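Local atomic coordinates of Phikz039 (Pseudomonas phage phikz, PDB entry 3ZBQ), a protein that belongs to the tubulin-like proteins of bacteriophages and carries guanosine-5'-diphosphate in a pocket of its tubulin-like fold. Residues Asn48-Glu53 and Ala89-Ala94; Ser158-Ile163 and His210-His215; Thr221-Val226 and Gly282-Asp287; Ile242-Thr247 and Leu259-Gly264. All blocks are in the same frame, centred on the assembly; numbering follows the deposited sequence.

Contact 1: Asn48-Glu53 and Ala89-Ala94; sequences NTIIIE and AHHFPA
Where the edge strand 49-51 of the large sheet passes the end of helix 85-91, I50 reaches across to H91 and F92. Its CD1 lies over one face of the H91 imidazole, 4.1 Å from the ring centroid and 25° off the normal, which meets the geometry of a CH-pi contact. The same methyl touches the phenyl, with I50 CD1 to F92 CE2 at 3.5 Å. H91 can present that face because its ring is swung away from the backbone N, CG lying anti to it (chi1 -167°). F92, the first residue to leave the helical path, brings its ring end up to the backbone, F92 CZ being 3.5 Å from N48 C. Behind this apolar patch, N48 OD1 accepts from T49 OG1 at 2.8 Å, the donor standing 38° out of the carbonyl plane. T45 N is a second donor to N48 OD1, while H43 O holds N48 ND2, so the N48 amide is turned to its own loop. The 186 Å² buried is modest, with H91 at the exposed margin. Helix-on-edge-strand packing of this kind belongs to the layered alpha/beta sheet of the tubulin-like fold.

Contact 2: Ser158-Ile163 and His210-His215; sequences SKVPMI and HFHKHH
P161 is pressed against two aromatic residues, H212 and F211, and this is the dense half of the contact. P161 CD stands over one face of the H212 imidazole, 3.6 Å from the centroid and 23° off the normal, a CH-pi contact displaced toward the rim. Its closest ring atom is the nitrogen H212 ND1, 3.3 Å from P161 CD. Rotation about the first torsion sets H212 CG between the backbone N and the carbonyl carbon (chi1 66°), and the ring is thereby carried to the proline; K213 CG lies over the opposite face. The CB-CG side of the pyrrolidine also meets F211, with P161 CG 3.8 Å from F211 CZ. V160 uses both branches: CG1 lies 3.8 Å from H210 CD2, while CG2 comes toward H212 NE2.

The solvent side is looser and works through a water. K159 O and H212 NE2 are 3.5 Å apart at an angle too poor for a direct bond. Water 1 spans them, donating to K159 O at 2.9 Å and bonding H212 NE2 at 3.1 Å from the edge of the ring, in its plane. K159 itself, with positive phi, is the C-prime residue of the Schellman motif ending helix 138-158, and its side chain leads away from H212.

Both segments are thus helix exits, the second a 3-10 turn following helix 202-209. They meet over the first residue of strand 222-227, V222, which both P161 and F211 touch, while M162 packs on S129 of strand 127-133.

Contact 3: Thr221-Val226 and Gly282-Asp287; sequences TVQLHV and GLSIED
H225 NE2 and S284 OG are held by one amide, that of N281: its OD1 is hydrogen-bonded to H225 NE2 and its ND2 to S284 OG. The two held atoms, S284 OG and H225 NE2, lie 3.3 Å apart. S284 OG comes at the edge of the H225 ring, near its plane, so the imidazole turns its rim rather than a face to the serine. S284 CB also lies in that plane, 3.7 Å from H225 NE2. With its CG anti to the carbonyl carbon (chi1 -52°), H225 directs its ring toward S284.

Beyond this polar corner I285 carries most of the apolar packing. Its CD1 packs 3.7 Å from Q223 CB, and I285 CG1 lies 3.7 Å from the backbone atom T221 O. The T221 and I285 side chains cross at about a right angle, T221 CG2 being 4.0 Å from I285 CD1. The polar end of T221 is turned to another partner, E152, which is hydrogen-bonded to OG1. The backbones come nearest at V222 and G282, whose CA atoms are 4.5 Å apart. A turn begins at this glycine, I285 N bonding to G282 O at 3.2 Å, and this turn leads into helix 284-304.

That helix follows directly on strand 275-281, the antiparallel neighbour of 222-227 through backbone bonds of Q223 with N281 and H225 with V279. On the other side of strand 222-227, strand 163-168 supplies I164 to touch I285 and Y166 to touch Q223.

Contact 4: Ile242-Thr247 and Leu259-Gly264; sequences IASLYT and LTRTTG
I242 begins a ladder of five backbone hydrogen bonds with 260-264, every one with an N-H...O angle of at least 156°. I242 N donates to T260 O at 2.9 Å, and I242 O receives T262 N, also at 2.9 Å. S244 N then gives to T262 O at 2.9 Å, and S244 O takes G264 N at 2.8 Å. The last rung, Y246 N to G264 O, is longer at 3.1 Å. I242, S244 and Y246 face 260-264, while A243 and L245 point their backbone groups the other way, to F278 and M276 of strand 275-281. The acceptors I242 O, T262 O, S244 O and G264 O each receive an additional CA-H...O contact.

This is a parallel pair, I242 beside R261 through L245 beside G264, at one edge of the mixed sheet, with strand 260-265 outermost, in the part matching the C-terminal domain family of phage tubulin-like proteins. T260 OG1 is hydrogen-bonded to H215 NE2. On the A243 and T262 face, both side chains pack on W208 of helix 202-209.

On the face of I242, S244, R261 and T263 lies a linked polar network. R261 extends past I242 with CG anti to its N (chi1 180°). R261 NE donates to water 2 at 2.7 Å, and S244 OG bonds that water at 2.6 Å and also H277 ND1. R261 NH2 forms a salt bridge with D252 OD1 and a weak bond to Y246 OH, 2.8 Å but bent to 122°. D252 OD2 pairs with T263 OG1, and T263 CG2 lies over one face of the R261 guanidinium.

Contacts 2 and 4 are mostly buried, contact 3 partly so, and contact 1 lies at the surface. Contacts 1 and 4 involve opposite outer strands of the same ten-stranded sheet, their centres about 32 Å apart, yet differ in chemistry: side-chain packing on a helix end in the former, a regular backbone ladder in the latter. Contacts 2 and 3 meet directly, M162 O lying 3.0 Å from V222 N in a probable hydrogen bond that joins strand 222-227 to the loop leading into strand 163-168. Contact 2 also reaches contact 4, where H215 NE2 and T260 OG1 are 2.7 Å apart. Proline-aromatic packing marks contact 2, whereas contact 3 combines an asparagine-linked polar corner with isoleucine packing.

Contact 1: Asn48-Glu53 and Ala89-Ala94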
loop_
_atom_site.group_PDB
_atom_site.type_symbol
_atom_site.label_atom_id
_atom_site.label_comp_id
_atom_site.label_asym_id
_atom_site.label_seq_id
_atom_site.Cartn_x
_atom_site.Cartn_y
_atom_site.Cartn_z
ATOM N N ASN A 48 -16.700 -4.175 -11.515
ATOM C CA ASN A 48 -15.480 -3.607 -10.940
ATOM C C ASN A 48 -14.898 -4.375 -9.750
ATOM O O ASN A 48 -13.937 -3.929 -9.123
ATOM C CB ASN A 48 -15.682 -2.124 -10.578
ATOM C CG ASN A 48 -16.621 -1.918 -9.396
ATOM O OD1 ASN A 48 -17.093 -2.874 -8.766
ATOM N ND2 ASN A 48 -16.891 -0.662 -9.084
ATOM N N THR A 49 -15.470 -5.533 -9.444
ATOM C CA THR A 49 -15.085 -6.262 -8.240
ATOM C C THR A 49 -14.834 -7.727 -8.543
ATOM O O THR A 49 -15.605 -8.356 -9.273
ATOM C CB THR A 49 -16.187 -6.152 -7.169
ATOM O OG1 THR A 49 -16.385 -4.771 -6.834
ATOM C CG2 THR A 49 -15.823 -6.946 -5.896
ATOM N N ILE A 50 -13.739 -8.254 -8.003
ATOM C CA ILE A 50 -13.459 -9.687 -8.044
ATOM C C ILE A 50 -13.318 -10.180 -6.613
ATOM O O ILE A 50 -12.467 -9.694 -5.863
ATOM C CB ILE A 50 -12.156 -10.014 -8.810
ATOM C CG1 ILE A 50 -12.340 -9.786 -10.303
ATOM C CG2 ILE A 50 -11.753 -11.467 -8.574
ATOM C CD1 ILE A 50 -11.048 -9.942 -11.096
ATOM N N ILE A 51 -14.167 -11.130 -6.235
ATOM C CA ILE A 51 -14.087 -11.769 -4.923
ATOM C C ILE A 51 -13.516 -13.177 -5.091
ATOM O O ILE A 51 -14.051 -13.985 -5.848
ATOM C CB ILE A 51 -15.462 -11.826 -4.243
ATOM C CG1 ILE A 51 -16.045 -10.419 -4.117
ATOM C CG2 ILE A 51 -15.358 -12.486 -2.858
ATOM C CD1 ILE A 51 -15.131 -9.441 -3.379
ATOM N N ILE A 52 -12.407 -13.458 -4.411
ATOM C CA ILE A 52 -11.735 -14.744 -4.554
ATOM C C ILE A 52 -12.268 -15.693 -3.495
ATOM O O ILE A 52 -12.024 -15.502 -2.301
ATOM C CB ILE A 52 -10.220 -14.599 -4.394
ATOM C CG1 ILE A 52 -9.677 -13.608 -5.436
ATOM C CG2 ILE A 52 -9.522 -15.942 -4.556
ATOM C CD1 ILE A 52 -8.203 -13.296 -5.250
ATOM N N GLU A 53 -12.997 -16.712 -3.935
ATOM C CA GLU A 53 -13.631 -17.634 -2.997
ATOM C C GLU A 53 -12.681 -18.741 -2.537
ATOM O O GLU A 53 -11.817 -19.189 -3.291
ATOM C CB GLU A 53 -14.874 -18.258 -3.627
ATOM C CG GLU A 53 -16.018 -17.296 -3.878
ATOM C CD GLU A 53 -17.235 -17.997 -4.464
ATOM O OE1 GLU A 53 -17.065 -19.101 -5.025
ATOM O OE2 GLU A 53 -18.355 -17.449 -4.359
ATOM N N ALA A 89 -5.192 -9.662 -13.141
ATOM C CA ALA A 89 -4.469 -8.611 -13.866
ATOM C C ALA A 89 -4.926 -8.542 -15.320
ATOM O O ALA A 89 -4.852 -7.489 -15.970
ATOM C CB ALA A 89 -2.970 -8.844 -13.787
ATOM N N HIS A 90 -5.367 -9.677 -15.846
ATOM C CA HIS A 90 -5.900 -9.709 -17.201
ATOM C C HIS A 90 -7.272 -9.049 -17.222
ATOM O O HIS A 90 -7.609 -8.304 -18.137
ATOM C CB HIS A 90 -6.002 -11.152 -17.690
ATOM C CG HIS A 90 -6.625 -11.289 -19.046
ATOM N ND1 HIS A 90 -5.879 -11.357 -20.202
ATOM C CD2 HIS A 90 -7.921 -11.370 -19.427
ATOM C CE1 HIS A 90 -6.693 -11.481 -21.239
ATOM N NE2 HIS A 90 -7.934 -11.490 -20.795
ATOM N N HIS A 91 -8.061 -9.331 -16.192
ATOM C CA HIS A 91 -9.412 -8.797 -16.056
ATOM C C HIS A 91 -9.442 -7.276 -15.864
ATOM O O HIS A 91 -10.316 -6.595 -16.407
ATOM C CB HIS A 91 -10.098 -9.468 -14.869
ATOM C CG HIS A 91 -11.579 -9.244 -14.810
ATOM N ND1 HIS A 91 -12.147 -7.987 -14.779
ATOM C CD2 HIS A 91 -12.609 -10.120 -14.730
ATOM C CE1 HIS A 91 -13.462 -8.100 -14.704
ATOM N NE2 HIS A 91 -13.768 -9.385 -14.672
ATOM N N PHE A 92 -8.514 -6.759 -15.060
ATOM C CA PHE A 92 -8.423 -5.327 -14.786
ATOM C C PHE A 92 -7.059 -4.855 -15.263
ATOM O O PHE A 92 -6.128 -4.717 -14.468
ATOM C CB PHE A 92 -8.578 -5.054 -13.278
ATOM C CG PHE A 92 -9.952 -5.367 -12.736
ATOM C CD1 PHE A 92 -11.090 -4.855 -13.356
ATOM C CD2 PHE A 92 -10.109 -6.167 -11.614
ATOM C CE1 PHE A 92 -12.360 -5.137 -12.864
ATOM C CE2 PHE A 92 -11.380 -6.452 -11.112
ATOM C CZ PHE A 92 -12.509 -5.944 -11.750
ATOM N N PRO A 93 -6.927 -4.621 -16.574
ATOM C CA PRO A 93 -5.585 -4.375 -17.116
ATOM C C PRO A 93 -4.949 -3.099 -16.568
ATOM O O PRO A 93 -5.652 -2.151 -16.183
ATOM C CB PRO A 93 -5.822 -4.274 -18.631
ATOM C CG PRO A 93 -7.277 -4.003 -18.794
ATOM C CD PRO A 93 -7.958 -4.661 -17.628
ATOM N N ALA A 94 -3.620 -3.106 -16.502
ATOM C CA ALA A 94 -2.846 -1.969 -16.006
ATOM C C ALA A 94 -3.159 -0.685 -16.750
ATOM O O ALA A 94 -3.409 -0.700 -17.958
ATOM C CB ALA A 94 -1.350 -2.260 -16.112
#

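Contact 2: Ser158-Ile163 and His210-His215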
loop_
_atom_site.group_PDB
_atom_site.type_symbol
_atom_site.label_atom_id
_atom_site.label_comp_id
_atom_site.label_asym_id
_atom_site.label_seq_id
_atom_site.Cartn_x
_atom_site.Cartn_y
_atom_site.Cartn_z
ATOM N N SER A 158 10.792 -8.262 -8.756
ATOM C CA SER A 158 10.333 -7.551 -9.947
ATOM C C SER A 158 11.424 -6.675 -10.547
ATOM O O SER A 158 11.253 -6.152 -11.656
ATOM C CB SER A 158 9.075 -6.720 -9.669
ATOM O OG SER A 158 9.350 -5.601 -8.847
ATOM N N LYS A 159 12.532 -6.522 -9.816
ATOM C CA LYS A 159 13.690 -5.732 -10.267
ATOM C C LYS A 159 13.363 -4.260 -10.496
ATOM O O LYS A 159 13.991 -3.586 -11.323
ATOM C CB LYS A 159 14.304 -6.342 -11.526
ATOM C CG LYS A 159 14.470 -7.852 -11.438
ATOM C CD LYS A 159 14.990 -8.406 -12.735
ATOM C CE LYS A 159 14.835 -9.898 -12.755
ATOM N NZ LYS A 159 15.527 -10.487 -13.931
ATOM N N VAL A 160 12.376 -3.769 -9.755
ATOM C CA VAL A 160 11.915 -2.394 -9.854
ATOM C C VAL A 160 11.619 -1.968 -8.428
ATOM O O VAL A 160 10.910 -2.687 -7.714
ATOM C CB VAL A 160 10.604 -2.306 -10.667
ATOM C CG1 VAL A 160 10.022 -0.900 -10.601
ATOM C CG2 VAL A 160 10.810 -2.726 -12.115
ATOM N N PRO A 161 12.158 -0.816 -7.990
ATOM C CA PRO A 161 11.894 -0.377 -6.611
ATOM C C PRO A 161 10.395 -0.260 -6.352
ATOM O O PRO A 161 9.657 0.344 -7.139
ATOM C CB PRO A 161 12.553 1.009 -6.547
ATOM C CG PRO A 161 13.610 0.963 -7.620
ATOM C CD PRO A 161 12.989 0.156 -8.725
ATOM N N MET A 162 9.934 -0.861 -5.265
ATOM C CA MET A 162 8.533 -0.764 -4.926
ATOM C C MET A 162 8.304 0.530 -4.161
ATOM O O MET A 162 8.923 0.767 -3.125
ATOM C CB MET A 162 8.098 -1.972 -4.085
ATOM C CG MET A 162 6.644 -1.955 -3.803
ATOM S SD MET A 162 6.075 -3.509 -3.128
ATOM C CE MET A 162 4.384 -3.021 -2.837
ATOM N N ILE A 163 7.425 1.375 -4.691
ATOM C CA ILE A 163 7.169 2.686 -4.112
ATOM C C ILE A 163 5.979 2.592 -3.167
ATOM O O ILE A 163 4.876 2.219 -3.577
ATOM C CB ILE A 163 6.840 3.723 -5.213
ATOM C CG1 ILE A 163 7.997 3.856 -6.198
ATOM C CG2 ILE A 163 6.467 5.073 -4.597
ATOM C CD1 ILE A 163 7.599 4.538 -7.491
ATOM N N HIS A 210 10.569 5.035 -12.164
ATOM C CA HIS A 210 11.598 4.038 -12.480
ATOM C C HIS A 210 12.990 4.673 -12.542
ATOM O O HIS A 210 13.733 4.489 -13.510
ATOM C CB HIS A 210 11.270 3.332 -13.810
ATOM C CG HIS A 210 10.018 2.519 -13.757
ATOM N ND1 HIS A 210 9.392 2.039 -14.891
ATOM C CD2 HIS A 210 9.263 2.109 -12.712
ATOM C CE1 HIS A 210 8.317 1.360 -14.541
ATOM N NE2 HIS A 210 8.213 1.386 -13.222
ATOM N N PHE A 211 13.327 5.426 -11.503
ATOM C CA PHE A 211 14.585 6.173 -11.432
ATOM C C PHE A 211 15.812 5.255 -11.423
ATOM O O PHE A 211 16.932 5.700 -11.661
ATOM C CB PHE A 211 14.582 7.011 -10.155
ATOM C CG PHE A 211 14.264 6.199 -8.932
ATOM C CD1 PHE A 211 15.271 5.504 -8.265
ATOM C CD2 PHE A 211 12.958 6.068 -8.495
ATOM C CE1 PHE A 211 14.972 4.714 -7.150
ATOM C CE2 PHE A 211 12.657 5.283 -7.392
ATOM C CZ PHE A 211 13.672 4.614 -6.720
ATOM N N HIS A 212 15.598 3.977 -11.125
ATOM C CA HIS A 212 16.696 3.020 -11.042
ATOM C C HIS A 212 17.311 2.775 -12.420
ATOM O O HIS A 212 18.422 2.249 -12.526
ATOM C CB HIS A 212 16.198 1.705 -10.438
ATOM C CG HIS A 212 15.220 0.985 -11.312
ATOM N ND1 HIS A 212 13.964 1.482 -11.589
ATOM C CD2 HIS A 212 15.320 -0.185 -11.982
ATOM C CE1 HIS A 212 13.327 0.642 -12.387
ATOM N NE2 HIS A 212 14.131 -0.375 -12.643
ATOM N N LYS A 213 16.595 3.176 -13.473
ATOM C CA LYS A 213 17.064 2.994 -14.844
ATOM C C LYS A 213 18.263 3.890 -15.135
ATOM O O LYS A 213 19.026 3.635 -16.067
ATOM C CB LYS A 213 15.947 3.319 -15.848
ATOM C CG LYS A 213 14.826 2.284 -15.956
ATOM C CD LYS A 213 13.545 2.924 -16.518
ATOM C CE LYS A 213 13.666 3.277 -17.999
ATOM N NZ LYS A 213 12.355 3.769 -18.545
ATOM N N HIS A 214 18.433 4.935 -14.327
ATOM C CA HIS A 214 19.381 5.997 -14.650
ATOM C C HIS A 214 20.351 6.318 -13.525
ATOM O O HIS A 214 21.225 7.172 -13.679
ATOM C CB HIS A 214 18.602 7.253 -15.061
ATOM C CG HIS A 214 17.599 6.988 -16.135
ATOM N ND1 HIS A 214 16.256 7.251 -15.987
ATOM C CD2 HIS A 214 17.742 6.429 -17.361
ATOM C CE1 HIS A 214 15.615 6.885 -17.082
ATOM N NE2 HIS A 214 16.495 6.389 -17.935
ATOM N N HIS A 215 20.197 5.641 -12.391
ATOM C CA HIS A 215 21.032 5.945 -11.236
ATOM C C HIS A 215 21.509 4.690 -10.541
ATOM O O HIS A 215 20.795 3.694 -10.477
ATOM C CB HIS A 215 20.283 6.841 -10.237
ATOM C CG HIS A 215 19.769 8.107 -10.843
ATOM N ND1 HIS A 215 20.594 9.173 -11.151
ATOM C CD2 HIS A 215 18.524 8.471 -11.232
ATOM C CE1 HIS A 215 19.875 10.140 -11.691
ATOM N NE2 HIS A 215 18.614 9.740 -11.754
HETATM O O HOH W 1 14.084 -3.061 -14.123
#

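Contact 3: Thr221-Val226 and Gly282-Asp287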
loop_
_atom_site.group_PDB
_atom_site.type_symbol
_atom_site.label_atom_id
_atom_site.label_comp_id
_atom_site.label_asym_id
_atom_site.label_seq_id
_atom_site.Cartn_x
_atom_site.Cartn_y
_atom_site.Cartn_z
ATOM N N THR A 221 12.846 -1.120 -1.570
ATOM C CA THR A 221 11.662 -0.322 -1.251
ATOM C C THR A 221 12.041 1.147 -1.105
ATOM O O THR A 221 13.073 1.485 -0.503
ATOM C CB THR A 221 10.985 -0.793 0.046
ATOM O OG1 THR A 221 10.885 -2.221 0.040
ATOM C CG2 THR A 221 9.579 -0.204 0.162
ATOM N N VAL A 222 11.223 2.022 -1.680
ATOM C CA VAL A 222 11.397 3.441 -1.479
ATOM C C VAL A 222 10.091 4.053 -1.004
ATOM O O VAL A 222 9.017 3.462 -1.163
ATOM C CB VAL A 222 11.896 4.123 -2.766
ATOM C CG1 VAL A 222 13.316 3.668 -3.063
ATOM C CG2 VAL A 222 10.961 3.791 -3.928
ATOM N N GLN A 223 10.183 5.218 -0.376
ATOM C CA GLN A 223 8.993 5.841 0.189
ATOM C C GLN A 223 8.566 7.098 -0.572
ATOM O O GLN A 223 9.398 7.944 -0.923
ATOM C CB GLN A 223 9.219 6.150 1.674
ATOM C CG GLN A 223 7.994 6.663 2.391
ATOM C CD GLN A 223 8.106 6.505 3.889
ATOM O OE1 GLN A 223 9.013 5.832 4.383
ATOM N NE2 GLN A 223 7.198 7.128 4.620
ATOM N N LEU A 224 7.266 7.206 -0.837
ATOM C CA LEU A 224 6.709 8.360 -1.532
ATOM C C LEU A 224 6.065 9.316 -0.548
ATOM O O LEU A 224 5.184 8.928 0.232
ATOM C CB LEU A 224 5.665 7.928 -2.564
ATOM C CG LEU A 224 4.810 9.063 -3.118
ATOM C CD1 LEU A 224 5.686 9.975 -3.996
ATOM C CD2 LEU A 224 3.669 8.486 -3.924
ATOM N N HIS A 225 6.521 10.561 -0.585
ATOM C CA HIS A 225 5.975 11.611 0.261
ATOM C C HIS A 225 5.223 12.628 -0.590
ATOM O O HIS A 225 5.815 13.289 -1.455
ATOM C CB HIS A 225 7.102 12.317 1.025
ATOM C CG HIS A 225 8.016 11.385 1.761
ATOM N ND1 HIS A 225 7.842 11.070 3.095
ATOM C CD2 HIS A 225 9.113 10.705 1.353
ATOM C CE1 HIS A 225 8.793 10.233 3.473
ATOM N NE2 HIS A 225 9.579 9.999 2.435
ATOM N N VAL A 226 3.921 12.756 -0.353
ATOM C CA VAL A 226 3.123 13.758 -1.048
ATOM C C VAL A 226 3.138 15.051 -0.242
ATOM O O VAL A 226 2.643 15.091 0.883
ATOM C CB VAL A 226 1.680 13.283 -1.287
ATOM C CG1 VAL A 226 0.874 14.368 -2.009
ATOM C CG2 VAL A 226 1.672 11.998 -2.105
ATOM N N GLY A 282 14.679 6.928 0.019
ATOM C CA GLY A 282 14.848 5.573 0.505
ATOM C C GLY A 282 14.988 5.533 2.004
ATOM O O GLY A 282 14.575 4.562 2.660
ATOM N N LEU A 283 15.554 6.596 2.564
ATOM C CA LEU A 283 15.926 6.607 3.980
ATOM C C LEU A 283 14.742 6.411 4.923
ATOM O O LEU A 283 14.864 5.756 5.957
ATOM C CB LEU A 283 16.636 7.911 4.328
ATOM C CG LEU A 283 17.351 7.942 5.676
ATOM C CD1 LEU A 283 18.415 6.851 5.727
ATOM C CD2 LEU A 283 17.970 9.317 5.916
ATOM N N SER A 284 13.600 6.988 4.568
ATOM C CA SER A 284 12.447 7.013 5.456
ATOM C C SER A 284 11.920 5.612 5.752
ATOM O O SER A 284 11.269 5.398 6.778
ATOM C CB SER A 284 11.339 7.885 4.864
ATOM O OG SER A 284 11.735 9.246 4.836
ATOM N N ILE A 285 12.201 4.659 4.861
ATOM C CA ILE A 285 11.799 3.263 5.086
ATOM C C ILE A 285 12.376 2.721 6.401
ATOM O O ILE A 285 11.722 1.937 7.116
ATOM C CB ILE A 285 12.225 2.346 3.909
ATOM C CG1 ILE A 285 11.436 2.690 2.646
ATOM C CG2 ILE A 285 12.047 0.873 4.253
ATOM C CD1 ILE A 285 9.930 2.702 2.859
ATOM N N GLU A 286 13.593 3.143 6.729
ATOM C CA GLU A 286 14.235 2.748 7.990
ATOM C C GLU A 286 13.415 3.132 9.219
ATOM O O GLU A 286 13.396 2.397 10.223
ATOM C CB GLU A 286 15.650 3.348 8.081
ATOM C CG GLU A 286 16.301 3.303 9.467
ATOM C CD GLU A 286 16.498 1.892 10.002
ATOM O OE1 GLU A 286 16.530 0.931 9.199
ATOM O OE2 GLU A 286 16.616 1.747 11.243
ATOM N N ASP A 287 12.726 4.269 9.153
ATOM C CA ASP A 287 11.891 4.694 10.279
ATOM C C ASP A 287 10.734 3.727 10.538
ATOM O O ASP A 287 10.364 3.468 11.696
ATOM C CB ASP A 287 11.354 6.108 10.062
ATOM C CG ASP A 287 12.451 7.142 10.019
ATOM O OD1 ASP A 287 13.545 6.884 10.578
ATOM O OD2 ASP A 287 12.215 8.208 9.414
#

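Contact 4: Ile242-Thr247 and Leu259-Gly264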
loop_
_atom_site.group_PDB
_atom_site.type_symbol
_atom_site.label_atom_id
_atom_site.label_comp_id
_atom_site.label_asym_id
_atom_site.label_seq_id
_atom_site.Cartn_x
_atom_site.Cartn_y
_atom_site.Cartn_z
ATOM N N ILE A 242 11.960 13.340 -7.715
ATOM C CA ILE A 242 10.877 14.255 -7.384
ATOM C C ILE A 242 10.086 14.661 -8.614
ATOM O O ILE A 242 10.663 14.991 -9.661
ATOM C CB ILE A 242 11.379 15.506 -6.618
ATOM C CG1 ILE A 242 10.201 16.410 -6.261
ATOM C CG2 ILE A 242 12.407 16.282 -7.441
ATOM C CD1 ILE A 242 10.557 17.542 -5.304
ATOM N N ALA A 243 8.763 14.618 -8.488
ATOM C CA ALA A 243 7.865 15.176 -9.497
ATOM C C ALA A 243 7.131 16.366 -8.899
ATOM O O ALA A 243 6.491 16.243 -7.864
ATOM C CB ALA A 243 6.867 14.140 -9.967
ATOM N N SER A 244 7.201 17.512 -9.566
ATOM C CA SER A 244 6.579 18.718 -9.035
ATOM C C SER A 244 5.550 19.297 -10.005
ATOM O O SER A 244 5.777 19.333 -11.214
ATOM C CB SER A 244 7.643 19.773 -8.715
ATOM O OG SER A 244 8.575 19.310 -7.753
ATOM N N LEU A 245 4.423 19.756 -9.461
ATOM C CA LEU A 245 3.433 20.502 -10.234
ATOM C C LEU A 245 3.344 21.939 -9.741
ATOM O O LEU A 245 3.266 22.173 -8.539
ATOM C CB LEU A 245 2.059 19.853 -10.107
ATOM C CG LEU A 245 1.897 18.496 -10.782
ATOM C CD1 LEU A 245 0.504 17.918 -10.517
ATOM C CD2 LEU A 245 2.120 18.655 -12.267
ATOM N N TYR A 246 3.352 22.893 -10.671
ATOM C CA TYR A 246 3.152 24.302 -10.341
ATOM C C TYR A 246 1.994 24.852 -11.168
ATOM O O TYR A 246 1.830 24.477 -12.331
ATOM C CB TYR A 246 4.416 25.106 -10.660
ATOM C CG TYR A 246 5.661 24.578 -9.990
ATOM C CD1 TYR A 246 6.422 23.573 -10.588
ATOM C CD2 TYR A 246 6.079 25.081 -8.765
ATOM C CE1 TYR A 246 7.563 23.082 -9.978
ATOM C CE2 TYR A 246 7.218 24.600 -8.149
ATOM C CZ TYR A 246 7.953 23.599 -8.757
ATOM O OH TYR A 246 9.085 23.120 -8.144
ATOM N N THR A 247 1.182 25.727 -10.577
ATOM C CA THR A 247 0.175 26.435 -11.366
ATOM C C THR A 247 0.803 27.682 -11.972
ATOM O O THR A 247 0.294 28.232 -12.947
ATOM C CB THR A 247 -1.056 26.820 -10.551
ATOM O OG1 THR A 247 -0.650 27.333 -9.273
ATOM C CG2 THR A 247 -1.975 25.602 -10.359
ATOM N N LEU A 259 18.296 13.186 -7.561
ATOM C CA LEU A 259 18.845 12.411 -8.683
ATOM C C LEU A 259 18.035 12.590 -9.967
ATOM O O LEU A 259 18.595 12.828 -11.036
ATOM C CB LEU A 259 18.973 10.929 -8.333
ATOM C CG LEU A 259 19.785 10.640 -7.063
ATOM C CD1 LEU A 259 19.955 9.150 -6.860
ATOM C CD2 LEU A 259 21.151 11.318 -7.144
ATOM N N THR A 260 16.716 12.474 -9.848
ATOM C CA THR A 260 15.805 12.727 -10.956
ATOM C C THR A 260 14.765 13.777 -10.547
ATOM O O THR A 260 14.230 13.736 -9.438
ATOM C CB THR A 260 15.125 11.425 -11.438
ATOM O OG1 THR A 260 16.078 10.623 -12.141
ATOM C CG2 THR A 260 13.949 11.715 -12.367
ATOM N N ARG A 261 14.517 14.742 -11.429
ATOM C CA ARG A 261 13.470 15.735 -11.194
ATOM C C ARG A 261 12.640 15.900 -12.464
ATOM O O ARG A 261 13.176 16.007 -13.576
ATOM C CB ARG A 261 14.064 17.082 -10.755
ATOM C CG ARG A 261 13.017 18.186 -10.496
ATOM C CD ARG A 261 13.629 19.435 -9.859
ATOM N NE ARG A 261 12.602 20.399 -9.459
ATOM C CZ ARG A 261 12.235 21.465 -10.163
ATOM N NH1 ARG A 261 12.821 21.747 -11.326
ATOM N NH2 ARG A 261 11.280 22.261 -9.699
ATOM N N THR A 262 11.327 15.913 -12.303
ATOM C CA THR A 262 10.461 16.222 -13.430
ATOM C C THR A 262 9.381 17.191 -12.961
ATOM O O THR A 262 8.958 17.149 -11.798
ATOM C CB THR A 262 9.882 14.932 -14.063
ATOM O OG1 THR A 262 9.283 15.234 -15.328
ATOM C CG2 THR A 262 8.853 14.287 -13.147
ATOM N N THR A 263 8.960 18.094 -13.842
ATOM C CA THR A 263 7.963 19.097 -13.467
ATOM C C THR A 263 6.822 19.181 -14.473
ATOM O O THR A 263 7.007 18.899 -15.660
ATOM C CB THR A 263 8.581 20.509 -13.292
ATOM O OG1 THR A 263 8.935 21.049 -14.573
ATOM C CG2 THR A 263 9.804 20.450 -12.410
ATOM N N GLY A 264 5.648 19.578 -13.995
ATOM C CA GLY A 264 4.516 19.821 -14.877
ATOM C C GLY A 264 3.853 21.138 -14.532
ATOM O O GLY A 264 3.923 21.579 -13.382
HETATM O O HOH W 2 10.894 20.439 -7.325
#